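Local coordinates for protein thioredoxin reductase (Streptomyces clavuligerus, PDB 4NTD) that is an FAD-dependent oxidoreductase that forms disulfide bonds in natural products, probably the one in holomycin, at residues E206-D209 and D210-R213; P261-G264 and L265-L269; G285-V289 and P290-A294; V328-A331 and V332-A335. One frame throughout, in Å; residues are numbered along the deposited sequence. Where two conformers were deposited one is given.

Contact 1 (E206-D209 and D210-R213)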
# COMPACT_ATOMS: atom_id res chain seq x y z
N GLU A 206 -30.51 16.76 8.77
CA GLU A 206 -31.70 15.91 8.73
C GLU A 206 -31.34 14.50 9.19
O GLU A 206 -30.52 13.82 8.55
CB GLU A 206 -32.28 15.84 7.31
CG GLU A 206 -32.72 17.18 6.72
CD GLU A 206 -34.07 17.66 7.22
OE1 GLU A 206 -34.57 17.14 8.24
OE2 GLU A 206 -34.64 18.57 6.58
N LEU A 207 -31.93 14.07 10.30
CA LEU A 207 -31.72 12.72 10.84
C LEU A 207 -32.90 11.82 10.48
O LEU A 207 -34.06 12.25 10.56
CB LEU A 207 -31.57 12.75 12.36
CG LEU A 207 -30.17 12.83 13.00
CD1 LEU A 207 -29.14 13.53 12.12
CD2 LEU A 207 -30.27 13.48 14.37
N THR A 208 -32.61 10.59 10.08
CA THR A 208 -33.64 9.59 9.81
C THR A 208 -33.97 8.84 11.09
O THR A 208 -33.28 8.98 12.10
CB THR A 208 -33.17 8.57 8.75
OG1 THR A 208 -32.08 7.80 9.26
CG2 THR A 208 -32.74 9.28 7.47
N ASP A 209 -35.03 8.04 11.05
CA ASP A 209 -35.39 7.18 12.19
C ASP A 209 -34.27 6.19 12.50
O ASP A 209 -33.98 5.93 13.67
CB ASP A 209 -36.70 6.43 11.92
CG ASP A 209 -37.93 7.33 11.98
OD1 ASP A 209 -39.03 6.85 11.63
OD2 ASP A 209 -37.81 8.51 12.39
N ASP A 210 -33.64 5.65 11.46
CA ASP A 210 -32.50 4.74 11.64
C ASP A 210 -31.31 5.44 12.30
O ASP A 210 -30.64 4.86 13.16
CB ASP A 210 -32.07 4.12 10.31
CG ASP A 210 -33.05 3.07 9.80
OD1 ASP A 210 -32.99 2.75 8.59
OD2 ASP A 210 -33.88 2.56 10.59
N ASP A 211 -31.04 6.69 11.91
CA ASP A 211 -29.99 7.50 12.54
C ASP A 211 -30.24 7.63 14.04
O ASP A 211 -29.36 7.38 14.86
CB ASP A 211 -29.92 8.91 11.93
CG ASP A 211 -29.37 8.94 10.52
OD1 ASP A 211 -28.63 8.01 10.13
OD2 ASP A 211 -29.67 9.91 9.80
N ARG A 212 -31.46 8.04 14.38
CA ARG A 212 -31.83 8.26 15.78
C ARG A 212 -31.76 6.98 16.61
O ARG A 212 -31.25 7.00 17.73
CB ARG A 212 -33.22 8.90 15.87
CG ARG A 212 -33.21 10.39 15.54
CD ARG A 212 -34.59 11.01 15.69
NE ARG A 212 -35.46 10.65 14.58
CZ ARG A 212 -35.56 11.32 13.42
NH1 ARG A 212 -34.83 12.41 13.20
NH2 ARG A 212 -36.39 10.89 12.49
N ARG A 213 -32.25 5.86 16.07
CA ARG A 213 -32.16 4.57 16.76
C ARG A 213 -30.71 4.15 17.02
O ARG A 213 -30.38 3.67 18.10
CB ARG A 213 -32.90 3.47 15.98
CG ARG A 213 -34.40 3.45 16.20
CD ARG A 213 -35.04 2.21 15.59
NE ARG A 213 -35.11 2.28 14.14
CZ ARG A 213 -36.08 2.87 13.44
NH1 ARG A 213 -37.10 3.46 14.05
NH2 ARG A 213 -36.03 2.86 12.11
O HOH W 1 -28.03 12.21 8.72
O HOH W 2 -37.38 9.03 15.75
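D211 OD2 is gripped twice: by T208 N at 3.0 Å along an almost straight N-H...O line (177°), and by a water at 3.0 Å that also donates to E206 O. The amide reaches the oxygen from above the carboxylate plane. In return D211 N donates to T208 OG1 (3.1 Å), and the two reciprocal bonds define a capping box with T208 as N-cap. A T208 chi1 of 66° sets OG1 between its own N and carbonyl carbon, where it takes the amide of D211. Were D211 an alanine, T208 N would probably be left without its acceptor and the bridging water without one of its two partners, so the entry to the helix would be less firmly held.

R212 folds back beside the cap, its chain bent at chi3. NH2 meets D209 OD2 at 2.8 Å in a salt bridge that uses the guanidinium edge, the carboxylate plane being turned 71° from that of the guanidinium. NH1 makes a weak bond to L207 O (2.8 Å), and T208 O sits 3.5 Å above the centre of one face while accepting from R212 N. One residue further along, R213 NH2 forms a salt bridge with D210 OD2 at 2.7 Å.

The box thus starts helix 209-217 after the loop that leaves strand 198-201. R212 O receives S216 OG one turn along this helix, and the side chains of L207 and D211 both rest on V185 of helix 184-191.

Contact 2 (P261-G264 and L265-L269)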
# COMPACT_ATOMS: atom_id res chain seq x y z
N PRO A 261 -10.85 15.51 -4.53
CA PRO A 261 -9.56 15.12 -5.09
C PRO A 261 -9.03 16.15 -6.08
O PRO A 261 -9.81 16.77 -6.81
CB PRO A 261 -9.87 13.80 -5.82
CG PRO A 261 -11.34 13.84 -6.09
CD PRO A 261 -11.95 14.62 -4.97
N ARG A 262 -7.71 16.34 -6.09
CA ARG A 262 -7.08 17.25 -7.04
C ARG A 262 -6.86 16.51 -8.36
O ARG A 262 -5.72 16.26 -8.76
CB ARG A 262 -5.76 17.78 -6.49
CG ARG A 262 -5.91 18.61 -5.22
CD ARG A 262 -4.71 19.53 -5.05
NE ARG A 262 -4.69 20.22 -3.76
CZ ARG A 262 -4.27 19.70 -2.61
NH1 ARG A 262 -3.80 18.46 -2.56
NH2 ARG A 262 -4.30 20.43 -1.51
N ASP A 263 -7.95 16.19 -9.05
CA ASP A 263 -7.91 15.34 -10.25
C ASP A 263 -8.18 16.11 -11.55
O ASP A 263 -8.47 15.50 -12.58
CB ASP A 263 -8.88 14.16 -10.10
CG ASP A 263 -10.33 14.58 -9.90
OD1 ASP A 263 -10.64 15.79 -10.01
OD2 ASP A 263 -11.17 13.70 -9.61
N GLY A 264 -8.07 17.43 -11.52
CA GLY A 264 -8.31 18.26 -12.70
C GLY A 264 -7.44 17.90 -13.89
O GLY A 264 -7.92 17.91 -15.03
N LEU A 265 -6.18 17.58 -13.64
CA LEU A 265 -5.26 17.19 -14.71
C LEU A 265 -5.66 15.87 -15.35
O LEU A 265 -5.48 15.67 -16.55
CB LEU A 265 -3.82 17.11 -14.20
CG LEU A 265 -3.21 18.42 -13.68
CD1 LEU A 265 -1.91 18.15 -12.93
CD2 LEU A 265 -2.98 19.40 -14.83
N LEU A 266 -6.21 14.96 -14.54
CA LEU A 266 -6.68 13.67 -15.02
C LEU A 266 -7.95 13.82 -15.86
O LEU A 266 -8.07 13.21 -16.93
CB LEU A 266 -6.92 12.71 -13.85
CG LEU A 266 -5.67 12.38 -13.02
CD1 LEU A 266 -6.05 11.74 -11.70
CD2 LEU A 266 -4.73 11.48 -13.81
N THR A 267 -8.88 14.64 -15.39
CA THR A 267 -10.09 14.95 -16.15
C THR A 267 -9.76 15.57 -17.51
O THR A 267 -10.35 15.18 -18.53
CB THR A 267 -11.02 15.89 -15.35
OG1 THR A 267 -11.39 15.27 -14.12
CG2 THR A 267 -12.29 16.22 -16.15
N ALA A 268 -8.82 16.51 -17.53
CA ALA A 268 -8.42 17.18 -18.77
C ALA A 268 -7.76 16.22 -19.77
O ALA A 268 -7.87 16.42 -20.99
CB ALA A 268 -7.49 18.34 -18.47
N LEU A 269 -7.09 15.19 -19.27
CA LEU A 269 -6.49 14.15 -20.11
C LEU A 269 -7.53 13.18 -20.68
O LEU A 269 -7.22 12.40 -21.59
CB LEU A 269 -5.43 13.37 -19.33
CG LEU A 269 -4.07 14.05 -19.17
CD1 LEU A 269 -3.29 13.45 -18.02
CD2 LEU A 269 -3.27 13.97 -20.47
O HOH W 3 -4.75 17.24 -11.16
O HOH W 4 -11.78 17.16 -12.25
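D263 meets the first helical turn with its CB, which lies 4.1 Å from L266 CD1, a loose apolar touch. A chi1 of 60° then places CG between the residue's own N and carbonyl carbon and carries the carboxylate to its two partners. OD1 accepts from a water at 2.9 Å, and that water stands 2.7 Å from T267 OG1, linking the two side chains indirectly. OD2 ends in a salt bridge with R273, outside the turn.

D263 occupies the N-cap position of helix 264-269, but its carboxylate does not cap the helix. The backbone starts the helix instead: D263 O accepts from T267 N at 3.0 Å (168°) and weakly from L266 N, while G264 O takes A268 N at 3.0 Å. A second water joins R262 O (2.8 Å) to L265 N (2.9 Å), and so accepts the L265 N-H. R262 is the centre of an inverse gamma turn and touches the FAD, and L265 packs on V106 of the flavin site.

The chemistry divides the labour: water, not a carboxylate, serves the first-turn amide of L265, and the D263 charge is spent on R273, tying the helix start to the chain that follows the helix.

Contact 3 (G285-V289 and P290-A294)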
# COMPACT_ATOMS: atom_id res chain seq x y z
N GLY A 285 -3.03 1.37 -10.27
CA GLY A 285 -3.22 2.82 -10.41
C GLY A 285 -3.29 3.32 -11.85
O GLY A 285 -3.35 4.52 -12.08
N LEU A 286 -3.28 2.40 -12.82
CA LEU A 286 -3.36 2.79 -14.23
C LEU A 286 -4.76 3.29 -14.57
O LEU A 286 -5.75 2.61 -14.30
CB LEU A 286 -2.98 1.61 -15.14
CG LEU A 286 -3.03 1.83 -16.66
CD1 LEU A 286 -2.12 2.97 -17.11
CD2 LEU A 286 -2.66 0.54 -17.38
N THR A 287 -4.83 4.49 -15.15
CA THR A 287 -6.11 5.10 -15.55
C THR A 287 -6.53 4.60 -16.93
O THR A 287 -5.85 3.77 -17.53
CB THR A 287 -6.01 6.64 -15.57
OG1 THR A 287 -5.16 7.05 -16.65
CG2 THR A 287 -5.47 7.19 -14.25
N SER A 288 -7.64 5.12 -17.45
CA SER A 288 -8.12 4.77 -18.79
C SER A 288 -7.29 5.38 -19.92
O SER A 288 -7.46 5.00 -21.08
CB SER A 288 -9.59 5.18 -18.95
OG SER A 288 -9.73 6.59 -18.97
N VAL A 289 -6.42 6.33 -19.59
CA VAL A 289 -5.53 6.95 -20.57
C VAL A 289 -4.18 6.24 -20.54
O VAL A 289 -3.54 6.20 -19.49
CB VAL A 289 -5.34 8.46 -20.29
CG1 VAL A 289 -4.33 9.07 -21.25
CG2 VAL A 289 -6.68 9.19 -20.40
N PRO A 290 -3.75 5.68 -21.68
CA PRO A 290 -2.47 4.98 -21.68
C PRO A 290 -1.31 5.86 -21.22
O PRO A 290 -1.20 7.02 -21.64
CB PRO A 290 -2.29 4.55 -23.15
CG PRO A 290 -3.67 4.50 -23.70
CD PRO A 290 -4.44 5.57 -22.99
N GLY A 291 -0.46 5.32 -20.35
CA GLY A 291 0.72 6.01 -19.86
C GLY A 291 0.51 6.90 -18.65
O GLY A 291 1.46 7.53 -18.18
N VAL A 292 -0.72 6.94 -18.13
CA VAL A 292 -1.07 7.83 -17.01
C VAL A 292 -1.52 7.01 -15.79
O VAL A 292 -2.56 6.35 -15.83
CB VAL A 292 -2.18 8.82 -17.41
CG1 VAL A 292 -2.56 9.72 -16.23
CG2 VAL A 292 -1.74 9.66 -18.60
N TRP A 293 -0.72 7.08 -14.73
CA TRP A 293 -1.04 6.43 -13.45
C TRP A 293 -1.51 7.48 -12.44
O TRP A 293 -1.15 8.65 -12.54
CB TRP A 293 0.18 5.70 -12.90
CG TRP A 293 0.30 4.26 -13.33
CD1 TRP A 293 -0.04 3.16 -12.59
CD2 TRP A 293 0.78 3.76 -14.58
NE1 TRP A 293 0.20 2.01 -13.30
CE2 TRP A 293 0.70 2.35 -14.53
CE3 TRP A 293 1.26 4.37 -15.75
CZ2 TRP A 293 1.09 1.54 -15.60
CZ3 TRP A 293 1.65 3.56 -16.81
CH2 TRP A 293 1.56 2.16 -16.72
N ALA A 294 -2.32 7.04 -11.48
CA ALA A 294 -2.77 7.91 -10.38
C ALA A 294 -2.73 7.13 -9.07
O ALA A 294 -3.21 6.00 -9.01
CB ALA A 294 -4.18 8.41 -10.66
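L286 lies over one face of the W293 indole. Its CD1 stands 3.6 Å from the centroid of the six-membered ring and only 3° off the ring normal, a CH-pi contact, while CB covers the five-membered side, 3.7 Å from NE1. L286 CG is anti to the backbone N (chi1 179°), which carries CD1 there. With an alanine in place of W293, L286 would probably lose the surface it lies on and be less restrained, and S284 OG would lose its bond to the indole NE1.

In the backbone, L286 and W293 form a non-hydrogen-bonded antiparallel bridge, flanked by A294 N to G285 O (2.8 Å) and T287 N to V292 O (3.0 Å). T287 turns its hydroxyl to the same carbonyl, OG1 to V292 O at 2.8 Å, and also accepts from V289 N in an ST turn. V289 CG1 touches V292 CG2 at 3.8 Å, beside the type II turn closed by V292 N to V289 O.

Two donors from one residue thus satisfy V292 O in a largely buried turn leading into strand 292-294, and the W293 indole pairs an apolar face with a polar N-H and packs against A315, A318 and L319 of helix 305-338.

Contact 4 (V328-A331 and V332-A335)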
# COMPACT_ATOMS: atom_id res chain seq x y z
N VAL A 328 11.05 -3.02 -25.72
CA VAL A 328 11.25 -4.25 -26.49
C VAL A 328 10.56 -4.17 -27.86
O VAL A 328 11.17 -4.47 -28.88
CB VAL A 328 10.74 -5.50 -25.73
CG1 VAL A 328 10.78 -6.74 -26.61
CG2 VAL A 328 11.57 -5.73 -24.47
N ALA A 329 9.30 -3.75 -27.86
CA ALA A 329 8.53 -3.63 -29.11
C ALA A 329 9.18 -2.65 -30.09
O ALA A 329 9.22 -2.91 -31.29
CB ALA A 329 7.10 -3.21 -28.81
N SER A 330 9.71 -1.54 -29.57
CA SER A 330 10.41 -0.55 -30.39
C SER A 330 11.72 -1.09 -30.96
O SER A 330 12.08 -0.79 -32.10
CB SER A 330 10.66 0.73 -29.60
OG SER A 330 9.45 1.38 -29.27
N ALA A 331 12.44 -1.87 -30.15
CA ALA A 331 13.70 -2.49 -30.59
C ALA A 331 13.45 -3.55 -31.66
O ALA A 331 14.20 -3.65 -32.63
CB ALA A 331 14.44 -3.09 -29.41
N VAL A 332 12.40 -4.35 -31.48
CA VAL A 332 12.01 -5.37 -32.45
C VAL A 332 11.61 -4.71 -33.78
O VAL A 332 12.01 -5.17 -34.85
CB VAL A 332 10.86 -6.26 -31.92
CG1 VAL A 332 10.24 -7.11 -33.02
CG2 VAL A 332 11.36 -7.15 -30.79
N ARG A 333 10.82 -3.64 -33.68
CA ARG A 333 10.40 -2.84 -34.83
C ARG A 333 11.60 -2.31 -35.61
O ARG A 333 11.66 -2.40 -36.84
CB ARG A 333 9.52 -1.68 -34.34
CG ARG A 333 9.51 -0.41 -35.18
CD ARG A 333 9.47 0.83 -34.29
NE ARG A 333 10.77 1.09 -33.66
CZ ARG A 333 11.07 2.19 -32.99
NH1 ARG A 333 10.17 3.16 -32.85
NH2 ARG A 333 12.28 2.34 -32.46
N ALA A 334 12.56 -1.73 -34.89
CA ALA A 334 13.75 -1.12 -35.50
C ALA A 334 14.67 -2.15 -36.15
O ALA A 334 15.20 -1.91 -37.24
CB ALA A 334 14.51 -0.31 -34.46
N ALA A 335 14.87 -3.29 -35.49
CA ALA A 335 15.70 -4.36 -36.02
C ALA A 335 15.10 -4.96 -37.29
O ALA A 335 15.83 -5.39 -38.18
CB ALA A 335 15.91 -5.45 -34.97
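V332 opens the segment 332-335 by donating its amide to V328 O at 2.9 Å. Its CG2 passes 3.3 Å from the same oxygen and lies 4.2 Å from V328 CG1, a loose apolar touch. Both valines also face the second subunit: V328 packs on A214, and V332 with A331 on A217, both alanines belonging to that subunit.

R333 follows, its N bonded to A329 O at 3.0 Å. Its side chain bends at chi2 and chi3 (75°) back along the helix, bringing S330 CB 3.6 Å over the centre of one guanidinium face, with NE only weakly bonded to S330 O (2.8 Å, 122°). This is one of two deposited conformers, so the arrangement is only one of those populated. S330 OG itself is turned to E326 O, a turn earlier.

A334 N then reaches S330 O at 3.0 Å, and A335 N reaches A331 O at the same distance, completing the i to i+4 series.

Chemically the helix has two characters: small apolar side chains, V328, A331 and V332, meet the partner subunit by packing, whereas R333, modelled in two conformers and close to the like-charged R337, is held to S330 by little more than a weak bond and a methylene.

Overall arrangement
Contacts 2 and 3 form one unit: their centres are 12 Å apart, and L266 CD2 packs on V292 CG1 at 3.7 Å, joining helix 264-269 to strand 292-294 at the edge of the parallel sheet of the FAD-binding domain. Contact 2 meets the cofactor: R262 touches the FAD and the L265 side chain is about 4 Å from it. Helix 305-338 leads from the flavin region to contact 4, whose centre is about 24 Å from that of contact 3. Contact 1 lies apart, its centre about 64 Å from that of contact 4, with the D211 side chain about 13 Å from a bound glutathione.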